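Long-range contact in endoglucanase E-5 (Thermobifida fusca, PDB 2CKS), which cleaves internal beta-1,4-glucosidic linkages in cellulose, lichenin and cereal beta-D-glucans, acting through this family 5 glycoside hydrolase catalytic domain: residues S32-Q37 / S63-E68. Residues are numbered along the deposited sequence; the frame is centred on the assembly and turned at random.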
ATOM      1  N   SER A  32       3.282  -4.117   3.773  1.00  3.97           N
ATOM      2  CA  SER A  32       3.977  -2.879   3.478  1.00  4.24           C
ATOM      3  C   SER A  32       5.309  -2.842   4.198  1.00  4.47           C
ATOM      4  O   SER A  32       5.380  -3.197   5.371  1.00  4.39           O
ATOM      5  CB  SER A  32       3.155  -1.686   3.945  1.00  4.37           C
ATOM      6  OG  SER A  32       3.778  -0.466   3.564  1.00  5.70           O
ATOM      7  N   THR A  33       6.361  -2.407   3.521  1.00  4.79           N
ATOM      8  CA  THR A  33       7.580  -2.030   4.225  1.00  5.09           C
ATOM      9  C   THR A  33       7.289  -0.799   5.061  1.00  5.53           C
ATOM     10  O   THR A  33       6.291  -0.094   4.857  1.00  5.97           O
ATOM     11  CB  THR A  33       8.768  -1.701   3.278  1.00  4.69           C
ATOM     12  OG1 THR A  33       8.543  -0.447   2.619  1.00  5.74           O
ATOM     13  CG2 THR A  33       8.919  -2.748   2.175  1.00  5.28           C
ATOM     14  N   HIS A  34       8.178  -0.537   6.009  1.00  5.89           N
ATOM     15  CA  HIS A  34       8.191   0.746   6.682  1.00  6.48           C
ATOM     16  C   HIS A  34       9.014   1.654   5.766  1.00  6.90           C
ATOM     17  O   HIS A  34       9.407   1.257   4.665  1.00  7.42           O
ATOM     18  CB  HIS A  34       8.791   0.594   8.080  1.00  6.61           C
ATOM     19  CG  HIS A  34       8.393   1.673   9.046  1.00  7.93           C
ATOM     20  ND1 HIS A  34       8.167   1.416  10.382  1.00 11.85           N
ATOM     21  CD2 HIS A  34       8.203   3.004   8.886  1.00  9.29           C
ATOM     22  CE1 HIS A  34       7.849   2.541  10.998  1.00 10.69           C
ATOM     23  NE2 HIS A  34       7.863   3.519  10.112  1.00 11.70           N
ATOM     24  N   GLY A  35       9.290   2.871   6.188  1.00  7.39           N
ATOM     25  CA  GLY A  35       9.986   3.800   5.328  1.00  7.76           C
ATOM     26  C   GLY A  35      11.376   3.284   5.035  1.00  8.03           C
ATOM     27  O   GLY A  35      12.098   2.925   5.959  1.00  8.69           O
ATOM     28  N   ILE A  36      11.766   3.251   3.760  1.00  8.52           N
ATOM     29  CA  ILE A  36      13.077   2.706   3.401  1.00  8.84           C
ATOM     30  C   ILE A  36      14.256   3.582   3.873  1.00  9.07           C
ATOM     31  O   ILE A  36      15.392   3.116   3.936  1.00 10.10           O
ATOM     32  CB  ILE A  36      13.170   2.360   1.883  1.00  9.67           C
ATOM     33  CG1 ILE A  36      13.159   3.609   1.008  0.80  9.99           C
ATOM     34  CG2 ILE A  36      12.047   1.388   1.494  0.80  9.19           C
ATOM     35  CD1 ILE A  36      13.552   3.334  -0.447  0.80 10.94           C
ATOM     36  N   GLN A  37      13.989   4.832   4.245  1.00  8.28           N
ATOM     37  CA  GLN A  37      15.027   5.695   4.821  1.00  8.13           C
ATOM     38  C   GLN A  37      15.411   5.306   6.253  1.00  8.14           C
ATOM     39  O   GLN A  37      16.454   5.734   6.758  1.00  7.92           O
ATOM     40  CB  GLN A  37      14.583   7.165   4.777  1.00  8.45           C
ATOM     41  CG  GLN A  37      13.693   7.634   5.920  1.00  8.54           C
ATOM     42  CD  GLN A  37      12.204   7.416   5.681  1.00 10.08           C
ATOM     43  OE1 GLN A  37      11.803   6.550   4.898  1.00 11.27           O
ATOM     44  NE2 GLN A  37      11.377   8.207   6.367  1.00  9.82           N
ATOM     45  N   SER A  63       7.373   1.461   0.626  1.00  5.85           N
ATOM     46  CA  SER A  63       7.002   2.758   1.156  1.00  6.38           C
ATOM     47  C   SER A  63       8.212   3.671   1.182  1.00  6.48           C
ATOM     48  O   SER A  63       9.152   3.451   1.940  1.00  6.95           O
ATOM     49  CB  SER A  63       6.399   2.622   2.554  1.00  6.56           C
ATOM     50  OG  SER A  63       5.162   1.922   2.486  1.00  8.10           O
ATOM     51  N   MET A  64       8.181   4.679   0.330  1.00  6.46           N
ATOM     52  CA  MET A  64       9.253   5.658   0.241  1.00  6.35           C
ATOM     53  C   MET A  64       8.749   7.019   0.702  1.00  5.87           C
ATOM     54  O   MET A  64       8.040   7.712  -0.025  1.00  5.65           O
ATOM     55  CB  MET A  64       9.758   5.756  -1.195  1.00  6.37           C
ATOM     56  CG  MET A  64      10.949   6.710  -1.377  1.00  7.37           C
ATOM     57  SD  MET A  64      11.489   6.798  -3.078  1.00  8.62           S
ATOM     58  CE  MET A  64      10.166   7.804  -3.777  1.00  8.58           C
ATOM     59  N   TYR A  65       9.108   7.393   1.925  1.00  5.91           N
ATOM     60  CA  TYR A  65       8.847   8.733   2.420  1.00  5.87           C
ATOM     61  C   TYR A  65       9.609   9.736   1.564  1.00  6.00           C
ATOM     62  O   TYR A  65      10.646   9.420   0.991  1.00  6.62           O
ATOM     63  CB  TYR A  65       9.316   8.893   3.855  1.00  6.33           C
ATOM     64  CG  TYR A  65       8.453   8.290   4.934  1.00  6.90           C
ATOM     65  CD1 TYR A  65       8.307   6.917   5.056  1.00  8.60           C
ATOM     66  CD2 TYR A  65       7.821   9.102   5.866  1.00  9.31           C
ATOM     67  CE1 TYR A  65       7.555   6.361   6.068  1.00  9.18           C
ATOM     68  CE2 TYR A  65       7.057   8.552   6.887  1.00 10.08           C
ATOM     69  CZ  TYR A  65       6.933   7.182   6.979  1.00 10.88           C
ATOM     70  OH  TYR A  65       6.178   6.618   7.984  1.00 13.12           O
ATOM     71  N   ILE A  66       9.068  10.944   1.472  1.00  6.16           N
ATOM     72  CA  ILE A  66       9.673  12.006   0.673  1.00  6.11           C
ATOM     73  C   ILE A  66      10.377  12.994   1.599  1.00  6.35           C
ATOM     74  O   ILE A  66      11.556  13.283   1.421  1.00  6.36           O
ATOM     75  CB  ILE A  66       8.595  12.703  -0.199  1.00  6.39           C
ATOM     76  CG1 ILE A  66       7.659  11.669  -0.856  1.00  7.30           C
ATOM     77  CG2 ILE A  66       9.270  13.606  -1.234  1.00  6.09           C
ATOM     78  CD1 ILE A  66       8.339  10.631  -1.689  1.00  7.27           C
ATOM     79  N   GLN A  67       9.641  13.480   2.588  1.00  6.53           N
ATOM     80  CA  GLN A  67      10.209  14.217   3.704  1.00  6.96           C
ATOM     81  C   GLN A  67      10.673  13.205   4.764  1.00  7.40           C
ATOM     82  O   GLN A  67      10.843  12.029   4.452  1.00  7.19           O
ATOM     83  CB  GLN A  67       9.189  15.228   4.229  1.00  6.99           C
ATOM     84  CG  GLN A  67       9.074  16.464   3.335  1.00  7.48           C
ATOM     85  CD  GLN A  67       8.414  16.197   1.986  1.00  6.48           C
ATOM     86  OE1 GLN A  67       7.310  15.655   1.925  1.00  7.41           O
ATOM     87  NE2 GLN A  67       9.086  16.589   0.909  1.00  6.73           N
ATOM     88  N   GLU A  68      10.933  13.658   5.991  1.00  8.46           N
ATOM     89  CA  GLU A  68      11.351  12.777   7.089  1.00  9.34           C
ATOM     90  C   GLU A  68      12.588  11.949   6.712  1.00  9.46           C
ATOM     91  O   GLU A  68      12.658  10.747   6.965  1.00  9.98           O
ATOM     92  CB  GLU A  68      10.173  11.914   7.565  1.00  9.74           C
ATOM     93  CG  GLU A  68       8.960  12.762   7.945  1.00 11.16           C
ATOM     94  CD  GLU A  68       7.797  11.970   8.503  1.00 12.74           C
ATOM     95  OE1 GLU A  68       7.979  11.246   9.514  1.00 15.21           O
ATOM     96  OE2 GLU A  68       6.689  12.077   7.932  1.00 13.95           O
TER
HETATM   97  O   HOH W   1      11.993   6.673   2.151  1.00 22.32           O
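Gly35 and Ser63 bring the two backbones to 5.2 Å between their CA atoms, and beside them Ile36 N donates to Ser63 O at 3.2 Å. The Gly35 CA adds a C-H...O contact to the same oxygen and lies against CD1 of the Tyr65 ring, where a beta carbon would clash with that ring. At the other end of Ser63 its amide points almost straight at Thr33 OG1 (3.0 Å, 173° at the hydrogen). This hydroxyl sits between its own backbone N and carbonyl carbon (chi1 72°), a rotation that also lets it donate to His34 O. Ser63 OG lies 3.0 Å from Ser32 OG; the former is also hydrogen-bonded to Asp99, and the latter to Thr33 O and Arg61. Gln37, bent at chi2 (-88°), dips NE2 over one face of the Tyr65 ring, 3.3 Å from CG, with the amide steeply inclined to the ring. NE2 also donates to Glu68 O at 2.9 Å, and OE1 accepts from a water that donates in turn, over a long bond, to Tyr65 O, holding both ends of the amide and restraining its rotation. An alanine in place of Gln37 would probably take the amide from this face of the Tyr65 ring and leave Glu68 O and the water without their amide partner. Trp265 of strand 262-265 packs against Ser32, Ser63 and Tyr65, while Ile36 and Met64 meet Met82 of helix 75-90. The arrangement joins the C-terminal ends of neighbouring parallel strands 29-32 and 59-65 and the loops that follow, the catalytic end of a family 5 (beta/alpha)8 TIM barrel, with Ser32 about 5 Å, side chain to side chain, from Glu231, the probable nucleophile.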